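Local coordinates for protein-glutamine gamma-glutamyltransferase (Pagrus major, PDB 1G0D) that probably uses calcium to catalyse the cross-linking of peptide-bound glutamine to the amino group of lysine or to other primary amines, at residues 18-22 / 23-27; 242-246 / 247-251; 442-446 / 447-451. One frame throughout, in Å; residues are numbered along the deposited sequence.

The three contacts are local, each within one continuous run of ten residues; they are set in series along the chain, and none touches another. Contact 1 ends helix 15-21 in the N-terminal part of the chain, away from the catalytic and calcium-site residues. Contact 2 lies nearest the chemistry: the side chain of Pro246 is about 9 Å from that of the active-site Cys272 and about 7 Å from that of Tyr515, which matters for activity. Contact 3 starts helix 447-456 and carries Glu444 and Glu449 of a calcium site assigned by similarity. Nearest atoms of contacts 1 and 2 are about 16 Å apart. Contacts 2 and 3, their centres 40 Å apart, lie on opposite sides of the chain's centre.

Contact 1 (18-22 / 23-27); sequences NNLAH and RTREI
Asn19 O receives the amide of Thr24 at 3.0 Å from its N, almost straight (N-H...O 170°). The same oxygen takes a second, weak bond from Arg25 N, bent to 122°. Side chains follow this backbone grip: Asn19 CB packs on Arg25 CB at 3.7 Å, and Asn19 and Thr24 cross at about a right angle, with Asn19 CB 3.6 Å from Thr24 OG1. Beside them Leu20 and Arg25 run alongside, pointing the same way; Leu20 CD2 meets Arg25 CD at 3.5 Å and sits over one face of the guanidinium, toward its rim. The pattern is a Schellman motif closing helix 15-21: Arg23, with positive phi (56°), is the C-prime residue, and its N gives a weak bond to Leu20 O at 3.4 Å. Thr24 CG2, anti to its own carbonyl carbon, closes on His22 O at 3.2 Å. In the second shell, Thr24 OG1 bonds to Ile33 O, while the Asn19 amide is held by Asp28 O, Arg31 O and Ile33 N, tying the helix end to the chain entering strand 33-35. His22 O and Arg23 O both accept from the guanidinium of Arg35.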
# COMPACT_ATOMS: atom_id res chain seq x y z
N ASN A 18 28.53 3.79 11.78
CA ASN A 18 27.45 4.75 11.92
C ASN A 18 26.17 4.13 11.39
O ASN A 18 25.12 4.22 12.03
CB ASN A 18 27.77 6.03 11.15
CG ASN A 18 28.81 6.91 11.88
OD1 ASN A 18 28.73 7.09 13.08
ND2 ASN A 18 29.76 7.45 11.15
N ASN A 19 26.28 3.48 10.24
CA ASN A 19 25.13 2.84 9.59
C ASN A 19 24.52 1.74 10.43
O ASN A 19 23.32 1.50 10.33
CB ASN A 19 25.53 2.29 8.23
CG ASN A 19 25.73 3.39 7.20
OD1 ASN A 19 25.86 4.56 7.54
ND2 ASN A 19 25.74 3.00 5.91
N LEU A 20 25.35 1.07 11.24
CA LEU A 20 24.85 -0.00 12.10
C LEU A 20 24.03 0.65 13.20
O LEU A 20 22.93 0.20 13.51
CB LEU A 20 25.99 -0.81 12.74
CG LEU A 20 25.87 -2.36 12.84
CD1 LEU A 20 26.40 -2.81 14.19
CD2 LEU A 20 24.44 -2.88 12.62
N ALA A 21 24.57 1.74 13.74
CA ALA A 21 23.93 2.46 14.81
C ALA A 21 22.65 3.20 14.39
O ALA A 21 21.76 3.46 15.20
CB ALA A 21 24.92 3.45 15.41
N HIS A 22 22.57 3.54 13.12
CA HIS A 22 21.41 4.26 12.67
C HIS A 22 20.39 3.38 11.96
O HIS A 22 19.43 3.89 11.39
CB HIS A 22 21.86 5.42 11.78
CG HIS A 22 22.60 6.49 12.52
ND1 HIS A 22 22.03 7.69 12.86
CD2 HIS A 22 23.88 6.55 12.97
CE1 HIS A 22 22.91 8.44 13.49
NE2 HIS A 22 24.04 7.77 13.57
N ARG A 23 20.57 2.07 12.01
CA ARG A 23 19.62 1.16 11.36
C ARG A 23 19.44 1.49 9.88
O ARG A 23 18.30 1.52 9.38
CB ARG A 23 18.26 1.24 12.05
CG ARG A 23 18.35 1.45 13.54
CD ARG A 23 16.99 1.56 14.17
NE ARG A 23 16.98 1.14 15.57
CZ ARG A 23 17.25 1.94 16.62
NH1 ARG A 23 17.59 3.22 16.45
NH2 ARG A 23 17.14 1.46 17.85
N THR A 24 20.55 1.76 9.20
CA THR A 24 20.51 2.08 7.78
C THR A 24 21.49 1.21 6.98
O THR A 24 21.60 1.36 5.77
CB THR A 24 20.90 3.52 7.53
OG1 THR A 24 22.24 3.67 7.96
CG2 THR A 24 20.07 4.51 8.30
N ARG A 25 22.20 0.30 7.65
CA ARG A 25 23.18 -0.52 6.95
C ARG A 25 22.67 -1.58 6.01
O ARG A 25 23.46 -2.12 5.26
CB ARG A 25 24.15 -1.16 7.92
CG ARG A 25 23.62 -2.37 8.58
CD ARG A 25 24.77 -3.16 9.14
NE ARG A 25 24.38 -4.52 9.46
CZ ARG A 25 25.21 -5.41 9.98
NH1 ARG A 25 26.46 -5.07 10.24
NH2 ARG A 25 24.80 -6.65 10.25
N GLU A 26 21.37 -1.89 6.05
CA GLU A 26 20.78 -2.89 5.13
C GLU A 26 20.82 -2.28 3.74
O GLU A 26 20.98 -2.97 2.76
CB GLU A 26 19.32 -3.15 5.48
CG GLU A 26 19.18 -3.94 6.69
CD GLU A 26 19.88 -5.22 6.51
OE1 GLU A 26 19.23 -6.18 6.06
OE2 GLU A 26 21.10 -5.29 6.81
N ILE A 27 20.65 -0.95 3.70
CA ILE A 27 20.68 -0.14 2.49
C ILE A 27 22.08 -0.13 1.85
O ILE A 27 22.20 -0.40 0.67
CB ILE A 27 20.26 1.35 2.83
CG1 ILE A 27 18.84 1.39 3.39
CG2 ILE A 27 20.32 2.23 1.59
CD1 ILE A 27 18.52 2.69 4.14

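Contact 2 (242-246 / 247-251)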
# COMPACT_ATOMS: atom_id res chain seq x y z
N ASP A 242 -0.31 -1.54 -23.21
CA ASP A 242 1.13 -1.38 -23.32
C ASP A 242 1.89 -1.30 -22.02
O ASP A 242 2.67 -0.39 -21.80
CB ASP A 242 1.43 -0.17 -24.19
CG ASP A 242 0.55 -0.12 -25.43
OD1 ASP A 242 0.80 -0.94 -26.36
OD2 ASP A 242 -0.38 0.73 -25.46
N GLY A 243 1.66 -2.29 -21.17
CA GLY A 243 2.31 -2.29 -19.88
C GLY A 243 2.04 -3.55 -19.11
O GLY A 243 1.51 -4.49 -19.66
N VAL A 244 2.42 -3.57 -17.83
CA VAL A 244 2.18 -4.75 -17.01
C VAL A 244 0.85 -4.62 -16.32
O VAL A 244 0.51 -3.56 -15.82
CB VAL A 244 3.27 -4.91 -15.94
CG1 VAL A 244 2.95 -6.11 -15.10
CG2 VAL A 244 4.65 -5.08 -16.59
N ALA A 245 0.07 -5.68 -16.29
CA ALA A 245 -1.20 -5.60 -15.61
C ALA A 245 -0.92 -5.47 -14.11
O ALA A 245 -0.01 -6.12 -13.58
CB ALA A 245 -2.01 -6.83 -15.87
N PRO A 246 -1.70 -4.62 -13.41
CA PRO A 246 -1.53 -4.41 -11.97
C PRO A 246 -1.48 -5.67 -11.12
O PRO A 246 -0.72 -5.74 -10.16
CB PRO A 246 -2.72 -3.53 -11.62
CG PRO A 246 -2.97 -2.76 -12.83
CD PRO A 246 -2.76 -3.75 -13.95
N TYR A 247 -2.28 -6.67 -11.45
CA TYR A 247 -2.33 -7.89 -10.66
C TYR A 247 -1.07 -8.77 -10.79
O TYR A 247 -0.94 -9.80 -10.13
CB TYR A 247 -3.59 -8.68 -11.03
CG TYR A 247 -3.43 -9.40 -12.33
CD1 TYR A 247 -3.79 -8.79 -13.53
CD2 TYR A 247 -2.84 -10.66 -12.38
CE1 TYR A 247 -3.56 -9.42 -14.76
CE2 TYR A 247 -2.60 -11.30 -13.60
CZ TYR A 247 -2.96 -10.67 -14.79
OH TYR A 247 -2.72 -11.29 -16.00
N ARG A 248 -0.13 -8.33 -11.63
CA ARG A 248 1.11 -9.05 -11.88
C ARG A 248 2.20 -8.80 -10.84
O ARG A 248 2.96 -9.69 -10.51
CB ARG A 248 1.69 -8.66 -13.25
CG ARG A 248 1.08 -9.34 -14.47
CD ARG A 248 1.73 -10.68 -14.75
NE ARG A 248 2.47 -10.70 -16.01
CZ ARG A 248 3.56 -11.43 -16.20
NH1 ARG A 248 4.17 -11.40 -17.37
NH2 ARG A 248 4.06 -12.18 -15.21
N TRP A 249 2.31 -7.58 -10.36
CA TRP A 249 3.38 -7.26 -9.45
C TRP A 249 3.35 -7.93 -8.10
O TRP A 249 2.32 -8.02 -7.45
CB TRP A 249 3.47 -5.76 -9.23
CG TRP A 249 3.30 -4.89 -10.45
CD1 TRP A 249 2.19 -4.15 -10.75
CD2 TRP A 249 4.30 -4.49 -11.40
NE1 TRP A 249 2.44 -3.31 -11.79
CE2 TRP A 249 3.73 -3.49 -12.23
CE3 TRP A 249 5.63 -4.87 -11.64
CZ2 TRP A 249 4.44 -2.85 -13.28
CZ3 TRP A 249 6.34 -4.23 -12.68
CH2 TRP A 249 5.73 -3.23 -13.49
N THR A 250 4.53 -8.39 -7.66
CA THR A 250 4.67 -9.02 -6.35
C THR A 250 5.52 -8.15 -5.43
O THR A 250 5.82 -8.54 -4.30
CB THR A 250 5.32 -10.39 -6.47
OG1 THR A 250 6.32 -10.39 -7.50
CG2 THR A 250 4.26 -11.40 -6.81
N GLY A 251 5.90 -6.96 -5.91
CA GLY A 251 6.72 -6.04 -5.14
C GLY A 251 6.90 -4.64 -5.71
O GLY A 251 6.66 -4.40 -6.88
O HOH W 1 -0.40 -6.63 -7.79
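Val244 lies against one face of the Trp249 indole, the two meeting from either end of a beta turn, Ala245 to Arg248, that precedes helix 253-261 of the transglutaminase core. The turn is closed by Arg248 N, which donates to Ala245 O at 2.9 Å, and the backbone angles of Pro246 and Tyr247 fit type I. On the indole, Val244 CB makes a CH-pi contact, 4.0 Å from the centroid of the six-membered ring, and CG2 reaches Trp249 CH2 at 3.8 Å. The other methyl, CG1, also lies over that face, and its trans placement relative to the backbone N (chi1 178°) carries it to Arg248 CB at 3.4 Å, so CG1 is wedged between the indole and the Arg248 chain. Trp249 CG stands beside its own backbone N (chi1 -42°), which swings the indole back over Val244; its NE1 is anchored on Tyr269 O, and Ile255 and Gln258 of the following helix also touch its side chain. With an alanine in place of the indole, Val244 is likely to lose its aromatic partner, and Tyr269 O the N-H it accepts from. Tyr247 takes a different first torsion: with CG between its backbone N and carbonyl carbon (chi1 77°), the ring sets CE1 only 3.2 Å from Ala245 CB, and its hydroxyl is hydrogen-bonded to Asp666 OD2. Arg248 CG, anti to its carbonyl carbon, lies over the rim of one Tyr247 face; bends at chi2 and chi3 then lead NH2 to a salt bridge with Asp664. Through these two ends the turn reaches strand 659-666 of the C-terminal Ig-like domain. Across the turn, water 1 donates both its hydrogens, to Pro246 O at 2.6 Å and to Trp249 O at 3.1 Å.

Contact 3 (442-446 / 447-451)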
# COMPACT_ATOMS: atom_id res chain seq x y z
N TYR A 442 -16.82 3.59 15.52
CA TYR A 442 -17.47 3.06 16.69
C TYR A 442 -18.34 1.94 16.19
O TYR A 442 -18.80 1.98 15.08
CB TYR A 442 -18.28 4.14 17.31
CG TYR A 442 -17.39 5.04 18.10
CD1 TYR A 442 -16.84 4.59 19.30
CD2 TYR A 442 -17.14 6.34 17.71
CE1 TYR A 442 -16.07 5.42 20.08
CE2 TYR A 442 -16.37 7.18 18.48
CZ TYR A 442 -15.84 6.70 19.68
OH TYR A 442 -15.06 7.52 20.48
N PRO A 443 -18.58 0.92 17.03
CA PRO A 443 -19.40 -0.21 16.60
C PRO A 443 -20.75 0.24 16.11
O PRO A 443 -21.31 1.20 16.62
CB PRO A 443 -19.49 -1.10 17.83
CG PRO A 443 -19.00 -0.26 18.96
CD PRO A 443 -18.13 0.79 18.42
N GLU A 444 -21.25 -0.47 15.11
CA GLU A 444 -22.51 -0.18 14.48
C GLU A 444 -23.67 -0.13 15.46
O GLU A 444 -23.89 -1.07 16.21
CB GLU A 444 -22.77 -1.25 13.47
CG GLU A 444 -23.73 -0.89 12.42
CD GLU A 444 -23.97 -2.10 11.57
OE1 GLU A 444 -22.98 -2.59 10.99
OE2 GLU A 444 -25.13 -2.58 11.51
N GLY A 445 -24.43 0.95 15.44
CA GLY A 445 -25.54 1.07 16.36
C GLY A 445 -25.20 1.75 17.69
O GLY A 445 -26.07 2.28 18.37
N SER A 446 -23.94 1.73 18.07
CA SER A 446 -23.54 2.36 19.31
C SER A 446 -24.09 3.78 19.35
O SER A 446 -24.33 4.39 18.33
CB SER A 446 -21.99 2.37 19.41
OG SER A 446 -21.37 3.08 18.35
N GLN A 447 -24.32 4.30 20.54
CA GLN A 447 -24.81 5.65 20.67
C GLN A 447 -23.63 6.49 20.32
O GLN A 447 -23.78 7.65 19.94
CB GLN A 447 -25.23 5.96 22.11
CG GLN A 447 -25.63 7.45 22.37
CD GLN A 447 -26.94 7.91 21.66
OE1 GLN A 447 -27.02 9.04 21.16
NE2 GLN A 447 -27.95 7.02 21.63
N LYS A 448 -22.44 5.93 20.46
CA LYS A 448 -21.28 6.72 20.11
C LYS A 448 -21.28 6.88 18.60
O LYS A 448 -20.96 7.95 18.11
CB LYS A 448 -20.00 6.08 20.63
CG LYS A 448 -19.54 6.71 21.95
CD LYS A 448 -18.39 7.71 21.77
CE LYS A 448 -18.80 9.08 21.16
NZ LYS A 448 -17.62 10.00 20.83
N GLU A 449 -21.68 5.83 17.88
CA GLU A 449 -21.74 5.91 16.44
C GLU A 449 -22.82 6.92 16.08
O GLU A 449 -22.63 7.70 15.15
CB GLU A 449 -22.11 4.57 15.80
CG GLU A 449 -22.26 4.66 14.25
CD GLU A 449 -23.09 3.51 13.65
OE1 GLU A 449 -24.17 3.22 14.20
OE2 GLU A 449 -22.67 2.91 12.63
N ARG A 450 -23.95 6.91 16.80
CA ARG A 450 -25.02 7.87 16.51
C ARG A 450 -24.61 9.33 16.72
O ARG A 450 -25.02 10.20 15.97
CB ARG A 450 -26.28 7.63 17.35
CG ARG A 450 -27.34 8.74 17.13
CD ARG A 450 -28.78 8.36 17.50
NE ARG A 450 -29.30 7.25 16.70
CZ ARG A 450 -30.32 7.33 15.85
NH1 ARG A 450 -30.95 8.49 15.67
NH2 ARG A 450 -30.70 6.25 15.16
N GLU A 451 -23.82 9.62 17.72
CA GLU A 451 -23.51 11.01 17.88
C GLU A 451 -22.41 11.49 16.97
O GLU A 451 -22.28 12.69 16.76
CB GLU A 451 -23.22 11.33 19.33
CG GLU A 451 -22.16 10.46 19.96
CD GLU A 451 -22.19 10.50 21.49
OE1 GLU A 451 -23.25 10.12 22.06
OE2 GLU A 451 -21.17 10.91 22.12
O HOH W 2 -19.68 3.17 12.81
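Ser446 OG accepts from Glu449 N at 2.8 Å, the N-cap bond that starts helix 447-456 just after a type II beta turn from Pro443 to Ser446. The cap is tightly packed. With OG held between its own backbone N and carbonyl carbon (chi1 61°), the hydroxyl faces the helix end and also gives its proton to Pro443 O at 2.6 Å, in the carbonyl plane. Pro443 O is thus gripped twice, since Ser446 N donates to it as well. Glu449 CB presses on Ser446 OG at 3.0 Å, and the first helical backbone bond runs from Arg450 N to Ser446 O. Glu449 then stretches back over the turn, CG anti to its backbone N, and OE1 takes Gly445 N at 2.6 Å from above the carboxylate plane. Gly445 has the positive phi of this turn type, 91°.

Tyr442 and Lys448 belong to the packed side too: Lys448 CB lies above one face of the ring, 3.8 Å from its centroid and 15° off the normal, while CD approaches CZ further along. The bent lysine chain and the phenol both finish on Glu378, NZ in a salt bridge and OH in a hydrogen bond.

Exposed Glu444 marks the solvent side. By similarity it and Glu449 belong to the calcium site with Asn395, Asp397 and Glu434; the Glu444 and Glu449 side chains lie side by side, pointing the same way, and this proximity of like charges would probably suit a cation. Glu449 OE2, turned from the glycine, takes a hydrogen bond from water 2, which also donates to Tyr442 O at 2.7 Å.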